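PDB 6FTF: protein kinase A regulatory subunit, putative from Trypanosoma cruzi, which probably restrains the catalytic subunit of a cAMP-independent protein kinase A and binds the nucleoside analogue 7-cyano-7-deazainosine at two cyclic nucleotide-binding-type sites. Local coordinates for residues A161-P164 and F165-G168. Sequence-based numbering, arbitrary orientation.
Sequences ANVP and FLGG. With EDO (1,2-ethanediol), chain B.
V163 sets CG1 anti to its backbone N (chi1 171°), and F165 turns its ring back over its own backbone (chi1 88°). With these torsions the ring runs alongside the V163 side chain. The backbone beneath them is a short 3-10 turn, P164 to L166, in the loop between helix 149-160 and helix 171-178. Strand 181-186 of the second beta-barrel follows. This order is consistent with the 3-10 loop of the N3A motif of the second cyclic nucleotide-binding domain.

Two successive i to i+3 hydrogen bonds close the turn. L166 N donates to V163 O at 3.1 Å, and G167 N donates to P164 O at 3.1 Å. The second is the straighter, with an N-H...O angle of 160°. P164 has no N-H to give and opens the turn.

V163 CG1 touches the F165 ring obliquely. L166 CD2 lies over one face of the same ring, 3.5 Å above the plane and offset toward the rim. L166 CD1 reaches back to V163 CB at 3.9 Å. The three buried side chains thus pack on one another, and the F165 ring also meets that of H232 in the second domain.

Before the turn, N162 ND2 bonds Q158 O and also, at 2.9 Å, O2 of a 1,2-ethanediol, probably from the crystallisation liquor. The closest approach between the V163 and F165 side chains is CG1 to CD1, 3.5 Å.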
# COMPACT_ATOMS: atom_id res chain seq x y z
N ALA A 161 5.69 14.61 0.75
CA ALA A 161 6.57 15.32 1.68
C ALA A 161 5.95 16.57 2.25
O ALA A 161 6.55 17.20 3.13
CB ALA A 161 7.87 15.69 0.96
N ASN A 162 4.79 16.98 1.75
CA ASN A 162 4.12 18.17 2.23
C ASN A 162 2.76 17.87 2.86
O ASN A 162 2.03 18.81 3.20
CB ASN A 162 3.95 19.17 1.08
CG ASN A 162 5.24 19.89 0.75
OD1 ASN A 162 5.62 20.85 1.43
ND2 ASN A 162 5.91 19.43 -0.29
N VAL A 163 2.40 16.60 3.04
CA VAL A 163 1.11 16.21 3.56
C VAL A 163 1.19 16.07 5.09
O VAL A 163 1.94 15.21 5.57
CB VAL A 163 0.61 14.91 2.93
CG1 VAL A 163 -0.64 14.40 3.63
CG2 VAL A 163 0.34 15.12 1.44
N PRO A 164 0.40 16.83 5.87
CA PRO A 164 0.57 16.77 7.34
C PRO A 164 0.49 15.37 7.95
O PRO A 164 1.34 15.04 8.77
CB PRO A 164 -0.52 17.72 7.85
CG PRO A 164 -0.62 18.74 6.76
CD PRO A 164 -0.47 17.95 5.47
N PHE A 165 -0.51 14.56 7.60
CA PHE A 165 -0.68 13.31 8.32
C PHE A 165 0.39 12.29 7.99
O PHE A 165 0.49 11.28 8.68
CB PHE A 165 -2.10 12.74 8.14
CG PHE A 165 -2.30 11.85 6.92
CD1 PHE A 165 -2.58 12.40 5.67
CD2 PHE A 165 -2.29 10.49 7.04
CE1 PHE A 165 -2.81 11.58 4.58
CE2 PHE A 165 -2.52 9.67 5.96
CZ PHE A 165 -2.78 10.23 4.72
N LEU A 166 1.22 12.56 6.98
CA LEU A 166 2.32 11.68 6.61
C LEU A 166 3.66 12.15 7.14
O LEU A 166 4.70 11.53 6.84
CB LEU A 166 2.39 11.54 5.09
CG LEU A 166 1.13 10.99 4.43
CD1 LEU A 166 1.27 11.05 2.93
CD2 LEU A 166 0.82 9.59 4.87
N GLY A 167 3.68 13.19 7.95
CA GLY A 167 4.93 13.78 8.38
C GLY A 167 5.80 12.86 9.21
O GLY A 167 7.02 13.07 9.27
N GLY A 168 5.21 11.85 9.82
CA GLY A 168 6.00 10.89 10.58
C GLY A 168 6.65 9.80 9.76
O GLY A 168 7.49 9.07 10.30
C1 EDO B . 10.41 19.90 -1.42
O1 EDO B . 9.70 20.59 -2.47
C2 EDO B . 9.45 19.36 -0.36
O2 EDO B . 8.60 20.41 0.10